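Local coordinates for protein pterin-4-alpha-carbinolamine dehydratase MoaB2 (Mycobacterium marinum, PDB 3RFQ) that probably takes part in molybdenum cofactor biosynthesis, as a MogA/MoaB-family protein with a probable molybdopterin-binding domain, at residues V69-D74 and R79-T84; R112-R117 and T151-L156. One frame throughout, in Å; residues are numbered along the deposited sequence.

How the contacts relate
Contacts 1 and 2 lie on the same mixed sheet, and the centres of the two contacts lie about 13 Å apart. Contact 1 sits at the surface, where helix 75-87 meets strand 63-71 at the edge of the sheet; contact 2 lies further in and is partly buried, setting the end of helix 107-114 and the loop after it against the buried Val153 on inner strand 151-156. The helices join them: Arg79, Leu82 and Asn83 from contact 1 pack on Ile114 of contact 2. Both contacts are small and purely apolar between their segments, with polar groups at the margin. Contact 1 pairs two valines with an alanine, whereas contact 2 brings an isoleucine and a leucine onto one valine.

Contact 1. Residues V69-D74 and R79-T84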
ATOM      1  N   VAL C  69      10.677 -24.458  20.239  1.00 25.31           N
ATOM      2  CA  VAL C  69       9.902 -25.667  20.556  1.00 26.47           C
ATOM      3  C   VAL C  69       9.265 -26.194  19.275  1.00 26.41           C
ATOM      4  O   VAL C  69       8.560 -25.451  18.574  1.00 25.45           O
ATOM      5  CB  VAL C  69       8.805 -25.367  21.620  1.00 26.65           C
ATOM      6  CG1 VAL C  69       7.838 -26.540  21.759  1.00 28.20           C
ATOM      7  CG2 VAL C  69       9.446 -25.012  22.970  1.00 26.95           C
ATOM      8  N   ALA C  70       9.524 -27.464  18.962  1.00 27.90           N
ATOM      9  CA  ALA C  70       8.993 -28.078  17.738  1.00 27.92           C
ATOM     10  C   ALA C  70       7.741 -28.859  18.104  1.00 28.54           C
ATOM     11  O   ALA C  70       7.747 -29.620  19.068  1.00 29.51           O
ATOM     12  CB  ALA C  70      10.049 -29.007  17.067  1.00 29.09           C
ATOM     13  N   VAL C  71       6.660 -28.641  17.364  1.00 27.69           N
ATOM     14  CA  VAL C  71       5.447 -29.421  17.559  1.00 28.54           C
ATOM     15  C   VAL C  71       4.882 -29.880  16.230  1.00 28.75           C
ATOM     16  O   VAL C  71       5.144 -29.268  15.190  1.00 27.45           O
ATOM     17  CB  VAL C  71       4.347 -28.654  18.326  1.00 27.76           C
ATOM     18  CG1 VAL C  71       4.696 -28.525  19.778  1.00 27.38           C
ATOM     19  CG2 VAL C  71       4.082 -27.276  17.687  1.00 26.03           C
ATOM     20  N   GLU C  72       4.097 -30.956  16.298  1.00 30.47           N
ATOM     21  CA  GLU C  72       3.351 -31.475  15.167  1.00 31.53           C
ATOM     22  C   GLU C  72       2.227 -30.508  14.810  1.00 29.98           C
ATOM     23  O   GLU C  72       1.808 -29.691  15.645  1.00 28.61           O
ATOM     24  CB  GLU C  72       2.710 -32.818  15.511  1.00 34.05           C
ATOM     25  CG  GLU C  72       3.642 -33.971  15.692  1.00 38.14           C
ATOM     26  CD  GLU C  72       2.902 -35.237  16.059  1.00 44.16           C
ATOM     27  OE1 GLU C  72       3.219 -35.793  17.114  1.00 47.23           O
ATOM     28  OE2 GLU C  72       1.992 -35.677  15.309  1.00 47.31           O
ATOM     29  N   ALA C  73       1.733 -30.624  13.576  1.00 29.89           N
ATOM     30  CA  ALA C  73       0.581 -29.850  13.115  1.00 28.91           C
ATOM     31  C   ALA C  73      -0.666 -30.469  13.729  1.00 30.41           C
ATOM     32  O   ALA C  73      -1.492 -31.097  13.056  1.00 32.32           O
ATOM     33  CB  ALA C  73       0.515 -29.854  11.607  1.00 28.48           C
ATOM     34  N   ASP C  74      -0.769 -30.311  15.037  1.00 30.49           N
ATOM     35  CA  ASP C  74      -1.826 -30.911  15.823  1.00 32.17           C
ATOM     36  C   ASP C  74      -2.299 -29.835  16.799  1.00 31.58           C
ATOM     37  O   ASP C  74      -1.492 -29.189  17.477  1.00 30.31           O
ATOM     38  CB  ASP C  74      -1.287 -32.129  16.572  1.00 34.01           C
ATOM     39  CG  ASP C  74      -2.295 -32.715  17.530  1.00 35.90           C
ATOM     40  OD1 ASP C  74      -3.118 -33.539  17.080  1.00 36.48           O
ATOM     41  OD2 ASP C  74      -2.269 -32.339  18.729  1.00 36.55           O
ATOM     42  N   ARG C  79      -1.570 -25.848  20.884  1.00 27.74           N
ATOM     43  CA  ARG C  79      -2.218 -25.156  21.995  1.00 28.61           C
ATOM     44  C   ARG C  79      -1.457 -25.315  23.319  1.00 29.35           C
ATOM     45  O   ARG C  79      -1.271 -24.346  24.072  1.00 29.46           O
ATOM     46  CB  ARG C  79      -3.640 -25.674  22.121  1.00 30.36           C
ATOM     47  CG  ARG C  79      -4.526 -24.911  23.063  1.00 32.32           C
ATOM     48  CD  ARG C  79      -5.926 -25.530  23.025  1.00 34.76           C
ATOM     49  NE  ARG C  79      -6.611 -25.101  21.798  1.00 35.97           N
ATOM     50  CZ  ARG C  79      -7.426 -25.880  21.086  1.00 37.84           C
ATOM     51  NH1 ARG C  79      -7.639 -27.141  21.479  1.00 37.37           N
ATOM     52  NH2 ARG C  79      -8.001 -25.399  19.968  1.00 35.41           N
ATOM     53  N   ASN C  80      -1.008 -26.531  23.606  1.00 30.43           N
ATOM     54  CA  ASN C  80      -0.199 -26.761  24.805  1.00 30.77           C
ATOM     55  C   ASN C  80       1.126 -26.004  24.798  1.00 29.00           C
ATOM     56  O   ASN C  80       1.543 -25.507  25.843  1.00 29.84           O
ATOM     57  CB  ASN C  80       0.054 -28.250  25.045  1.00 32.38           C
ATOM     58  CG  ASN C  80      -1.181 -28.978  25.558  1.00 36.88           C
ATOM     59  OD1 ASN C  80      -2.280 -28.407  25.629  1.00 39.13           O
ATOM     60  ND2 ASN C  80      -1.009 -30.258  25.922  1.00 40.66           N
ATOM     61  N   ALA C  81       1.798 -25.940  23.651  1.00 26.74           N
ATOM     62  CA  ALA C  81       3.056 -25.208  23.574  1.00 25.40           C
ATOM     63  C   ALA C  81       2.826 -23.713  23.846  1.00 24.52           C
ATOM     64  O   ALA C  81       3.627 -23.068  24.526  1.00 24.04           O
ATOM     65  CB  ALA C  81       3.720 -25.413  22.223  1.00 23.64           C
ATOM     66  N   LEU C  82       1.725 -23.173  23.330  1.00 24.36           N
ATOM     67  CA  LEU C  82       1.423 -21.763  23.519  1.00 24.08           C
ATOM     68  C   LEU C  82       1.040 -21.439  24.942  1.00 25.54           C
ATOM     69  O   LEU C  82       1.475 -20.401  25.461  1.00 25.78           O
ATOM     70  CB  LEU C  82       0.330 -21.272  22.566  1.00 23.44           C
ATOM     71  CG  LEU C  82       0.597 -21.428  21.071  1.00 22.29           C
ATOM     72  CD1 LEU C  82      -0.710 -21.195  20.304  1.00 21.62           C
ATOM     73  CD2 LEU C  82       1.714 -20.491  20.619  1.00 20.28           C
ATOM     74  N   ASN C  83       0.232 -22.301  25.567  1.00 27.28           N
ATOM     75  CA  ASN C  83      -0.221 -22.094  26.943  1.00 28.58           C
ATOM     76  C   ASN C  83       0.962 -22.094  27.917  1.00 29.51           C
ATOM     77  O   ASN C  83       1.038 -21.262  28.829  1.00 29.81           O
ATOM     78  CB  ASN C  83      -1.245 -23.154  27.367  1.00 30.64           C
ATOM     79  CG  ASN C  83      -2.699 -22.792  26.985  1.00 32.16           C
ATOM     80  OD1 ASN C  83      -3.057 -21.614  26.844  1.00 33.30           O
ATOM     81  ND2 ASN C  83      -3.549 -23.818  26.856  1.00 32.43           N
ATOM     82  N   THR C  84       1.883 -23.033  27.714  1.00 29.53           N
ATOM     83  CA  THR C  84       3.096 -23.134  28.520  1.00 29.91           C
ATOM     84  C   THR C  84       3.897 -21.825  28.441  1.00 28.43           C
ATOM     85  O   THR C  84       4.307 -21.285  29.480  1.00 28.78           O
ATOM     86  CB  THR C  84       3.948 -24.347  28.068  1.00 30.21           C
ATOM     87  OG1 THR C  84       3.198 -25.532  28.317  1.00 32.35           O
ATOM     88  CG2 THR C  84       5.266 -24.434  28.823  1.00 30.40           C
TER
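Val69 and Val71 meet Ala81 through methyl groups alone. Val71 CG1 lies 4.1 Å from Ala81 CB, and Val69 CG1 is 4.3 Å from that same CB, so one small side chain on the helix bridges two residues of the strand. The first torsion of Val71 (chi1 -73°) turns CG1 to Ala81, beside the backbone N and anti to the carbonyl carbon. Ala70, between the two valines, points away and packs on Thr42 of helix 40-43. Consistent with the small side chain of the alanine, Val69 CA and Ala81 CA are 7.5 Å apart. Strand 63-71 and helix 75-87 are the first two elements of a beta-alpha-beta crossover that runs on to the parallel strand 92-96, stepping over strand 31-38 in the mixed alpha/beta sheet of this MogA/MoaB-family domain. No hydrogen bond crosses between the segments; those nearby belong to the turn, the helix and the sheet. An inverse gamma turn centred on Ala73 leads to Asp74, the N-cap, whose OD2 accepts from Asp77 N. Within the helix Thr84 OG1 bonds to Asn80 O at 3.0 Å, and Thr84 N reaches the same oxygen from the opposite face of the carbonyl plane. A salt bridge ties Arg79 to Glu75 one turn back.

Contact 2. Residues R112-R117 and T151-L156; sequences REILDR and TLVVNL
The backbones of 112-117 and 151-156 come nearest at Leu115 and Val153, whose CA atoms stand 8.1 Å apart, a separation bridged by side chains. Leu115 does so with one branch: its CD2 lies 4.2 Å from Val153 CB, although the bond from its own CA to CB does not aim at the strand. Ile114 points toward the strand, and its CD1 comes to 4.4 Å from Val153 CG2. The first torsion of Ile114 (chi1 61°) sets CG1 between the backbone N and the carbonyl carbon, and from there CD1 extends to the valine. Ile114 CD1 and Leu115 CD2 are themselves 4.3 Å apart, so the two neighbours converge on one valine.

Where the chain passes from helix 107-114 into the edge strand 117-118, Ile114 O accepts from Ser148 OG and Asp116 OD2 from Gly149 N, and Asp116 and Arg117 form a classic beta bulge opposite Val147. From the bulge, Arg117 NH2 reaches Val101 O of the second subunit in a hydrogen bond. On the other segment Asn155 ND2 donates to Thr111 OG1, tying strand 151-156 to helix 107-114. With no hydrogen bond or charge pair between the two segments, their direct contact rests on dispersion and the exclusion of water at the buried Val153, against which Ile114 and Leu115 remain partly exposed.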
ATOM      1  N   ARG C 112      -6.454 -19.195  18.239  1.00 23.65           N
ATOM      2  CA  ARG C 112      -7.668 -18.444  18.586  1.00 26.36           C
ATOM      3  C   ARG C 112      -8.175 -18.763  19.992  1.00 27.85           C
ATOM      4  O   ARG C 112      -8.641 -17.873  20.697  1.00 28.52           O
ATOM      5  CB  ARG C 112      -8.790 -18.742  17.577  1.00 27.10           C
ATOM      6  CG  ARG C 112      -9.965 -17.755  17.627  1.00 31.08           C
ATOM      7  CD  ARG C 112     -10.927 -17.993  16.447  1.00 37.39           C
ATOM      8  NE  ARG C 112     -10.329 -17.705  15.130  1.00 39.26           N
ATOM      9  CZ  ARG C 112     -10.116 -18.597  14.156  1.00 40.92           C
ATOM     10  NH1 ARG C 112     -10.443 -19.878  14.309  1.00 42.87           N
ATOM     11  NH2 ARG C 112      -9.575 -18.203  13.013  1.00 38.67           N
ATOM     12  N   GLU C 113      -8.081 -20.035  20.373  1.00 28.85           N
ATOM     13  CA  GLU C 113      -8.578 -20.526  21.656  1.00 31.60           C
ATOM     14  C   GLU C 113      -7.888 -19.918  22.861  1.00 30.96           C
ATOM     15  O   GLU C 113      -8.518 -19.689  23.896  1.00 32.06           O
ATOM     16  CB  GLU C 113      -8.433 -22.042  21.730  1.00 33.12           C
ATOM     17  CG  GLU C 113      -9.580 -22.774  21.113  1.00 37.83           C
ATOM     18  CD  GLU C 113     -10.913 -22.330  21.699  1.00 43.93           C
ATOM     19  OE1 GLU C 113     -11.150 -22.619  22.906  1.00 44.76           O
ATOM     20  OE2 GLU C 113     -11.698 -21.686  20.944  1.00 44.90           O
ATOM     21  N   ILE C 114      -6.594 -19.667  22.726  1.00 29.11           N
ATOM     22  CA  ILE C 114      -5.838 -19.119  23.830  1.00 28.97           C
ATOM     23  C   ILE C 114      -5.732 -17.586  23.823  1.00 28.00           C
ATOM     24  O   ILE C 114      -5.301 -17.031  24.823  1.00 29.05           O
ATOM     25  CB  ILE C 114      -4.461 -19.794  23.981  1.00 28.38           C
ATOM     26  CG1 ILE C 114      -3.593 -19.594  22.741  1.00 26.77           C
ATOM     27  CG2 ILE C 114      -4.650 -21.266  24.196  1.00 30.54           C
ATOM     28  CD1 ILE C 114      -2.672 -18.439  22.824  1.00 26.47           C
ATOM     29  N   LEU C 115      -6.125 -16.906  22.739  1.00 26.41           N
ATOM     30  CA  LEU C 115      -6.059 -15.429  22.719  1.00 25.24           C
ATOM     31  C   LEU C 115      -7.127 -14.747  23.586  1.00 27.11           C
ATOM     32  O   LEU C 115      -8.281 -15.156  23.577  1.00 27.93           O
ATOM     33  CB  LEU C 115      -6.116 -14.895  21.298  1.00 23.29           C
ATOM     34  CG  LEU C 115      -4.920 -15.175  20.375  1.00 21.55           C
ATOM     35  CD1 LEU C 115      -5.200 -14.555  19.004  1.00 19.48           C
ATOM     36  CD2 LEU C 115      -3.599 -14.664  20.966  1.00 16.58           C
ATOM     37  N   ASP C 116      -6.740 -13.719  24.344  1.00 27.49           N
ATOM     38  CA  ASP C 116      -7.726 -12.906  25.082  1.00 29.53           C
ATOM     39  C   ASP C 116      -8.322 -11.854  24.153  1.00 29.32           C
ATOM     40  O   ASP C 116      -9.519 -11.551  24.213  1.00 29.91           O
ATOM     41  CB  ASP C 116      -7.120 -12.232  26.333  1.00 30.31           C
ATOM     42  CG  ASP C 116      -6.721 -13.230  27.415  1.00 33.20           C
ATOM     43  OD1 ASP C 116      -7.379 -14.289  27.541  1.00 35.84           O
ATOM     44  OD2 ASP C 116      -5.740 -12.955  28.157  1.00 35.48           O
ATOM     45  N   ARG C 117      -7.473 -11.275  23.310  1.00 27.82           N
ATOM     46  CA  ARG C 117      -7.951 -10.381  22.279  1.00 28.00           C
ATOM     47  C   ARG C 117      -7.013 -10.368  21.069  1.00 25.99           C
ATOM     48  O   ARG C 117      -5.830 -10.699  21.169  1.00 25.30           O
ATOM     49  CB  ARG C 117      -8.206  -8.973  22.850  1.00 29.88           C
ATOM     50  CG  ARG C 117      -6.998  -8.272  23.414  1.00 29.74           C
ATOM     51  CD  ARG C 117      -7.406  -7.391  24.589  1.00 35.90           C
ATOM     52  NE  ARG C 117      -6.203  -6.849  25.224  1.00 40.20           N
ATOM     53  CZ  ARG C 117      -5.574  -7.386  26.279  1.00 41.23           C
ATOM     54  NH1 ARG C 117      -6.042  -8.492  26.863  1.00 41.89           N
ATOM     55  NH2 ARG C 117      -4.475  -6.806  26.760  1.00 38.54           N
ATOM     56  N   THR C 151       1.168 -11.981  27.137  1.00 22.27           N
ATOM     57  CA  THR C 151       2.009 -12.453  26.060  1.00 19.68           C
ATOM     58  C   THR C 151       1.443 -12.114  24.698  1.00 18.14           C
ATOM     59  O   THR C 151       0.293 -12.454  24.395  1.00 17.61           O
ATOM     60  CB  THR C 151       2.209 -13.987  26.146  1.00 20.31           C
ATOM     61  OG1 THR C 151       2.824 -14.319  27.406  1.00 22.35           O
ATOM     62  CG2 THR C 151       3.094 -14.489  24.991  1.00 18.24           C
ATOM     63  N   LEU C 152       2.268 -11.477  23.872  1.00 16.65           N
ATOM     64  CA  LEU C 152       1.945 -11.265  22.454  1.00 15.95           C
ATOM     65  C   LEU C 152       2.291 -12.530  21.646  1.00 14.74           C
ATOM     66  O   LEU C 152       3.404 -13.029  21.741  1.00 14.63           O
ATOM     67  CB  LEU C 152       2.676 -10.012  21.903  1.00 14.52           C
ATOM     68  CG  LEU C 152       2.606  -9.755  20.379  1.00 14.05           C
ATOM     69  CD1 LEU C 152       1.167  -9.482  19.837  1.00 10.58           C
ATOM     70  CD2 LEU C 152       3.573  -8.624  19.963  1.00 10.37           C
ATOM     71  N   VAL C 153       1.335 -13.048  20.875  1.00 14.52           N
ATOM     72  CA  VAL C 153       1.529 -14.259  20.055  1.00 14.59           C
ATOM     73  C   VAL C 153       1.238 -13.894  18.603  1.00 14.21           C
ATOM     74  O   VAL C 153       0.199 -13.322  18.307  1.00 14.92           O
ATOM     75  CB  VAL C 153       0.517 -15.362  20.445  1.00 15.90           C
ATOM     76  CG1 VAL C 153       0.656 -16.633  19.559  1.00 14.63           C
ATOM     77  CG2 VAL C 153       0.608 -15.689  21.955  1.00 16.44           C
ATOM     78  N   VAL C 154       2.157 -14.231  17.714  1.00 13.65           N
ATOM     79  CA  VAL C 154       2.026 -13.934  16.281  1.00 13.63           C
ATOM     80  C   VAL C 154       2.271 -15.208  15.487  1.00 13.33           C
ATOM     81  O   VAL C 154       3.265 -15.879  15.723  1.00 15.06           O
ATOM     82  CB  VAL C 154       3.028 -12.802  15.869  1.00 13.50           C
ATOM     83  CG1 VAL C 154       2.936 -12.496  14.346  1.00 11.66           C
ATOM     84  CG2 VAL C 154       2.737 -11.519  16.711  1.00 11.02           C
ATOM     85  N   ASN C 155       1.348 -15.596  14.608  1.00 13.62           N
ATOM     86  CA  ASN C 155       1.545 -16.782  13.771  1.00 13.41           C
ATOM     87  C   ASN C 155       2.095 -16.325  12.440  1.00 13.01           C
ATOM     88  O   ASN C 155       1.471 -15.507  11.756  1.00 12.68           O
ATOM     89  CB  ASN C 155       0.234 -17.520  13.448  1.00 14.38           C
ATOM     90  CG  ASN C 155      -0.618 -17.900  14.675  1.00 15.35           C
ATOM     91  OD1 ASN C 155      -1.833 -17.784  14.590  1.00 15.77           O
ATOM     92  ND2 ASN C 155      -0.012 -18.412  15.768  1.00 11.91           N
ATOM     93  N   LEU C 156       3.249 -16.844  12.041  1.00 12.93           N
ATOM     94  CA  LEU C 156       3.733 -16.619  10.661  1.00 12.67           C
ATOM     95  C   LEU C 156       3.618 -17.874   9.778  1.00 14.22           C
ATOM     96  O   LEU C 156       3.690 -19.011  10.279  1.00 14.71           O
ATOM     97  CB  LEU C 156       5.191 -16.151  10.689  1.00 12.04           C
ATOM     98  CG  LEU C 156       5.544 -14.924  11.533  1.00 10.06           C
ATOM     99  CD1 LEU C 156       7.068 -14.659  11.446  1.00  9.92           C
ATOM    100  CD2 LEU C 156       4.746 -13.715  11.076  1.00  9.29           C
TER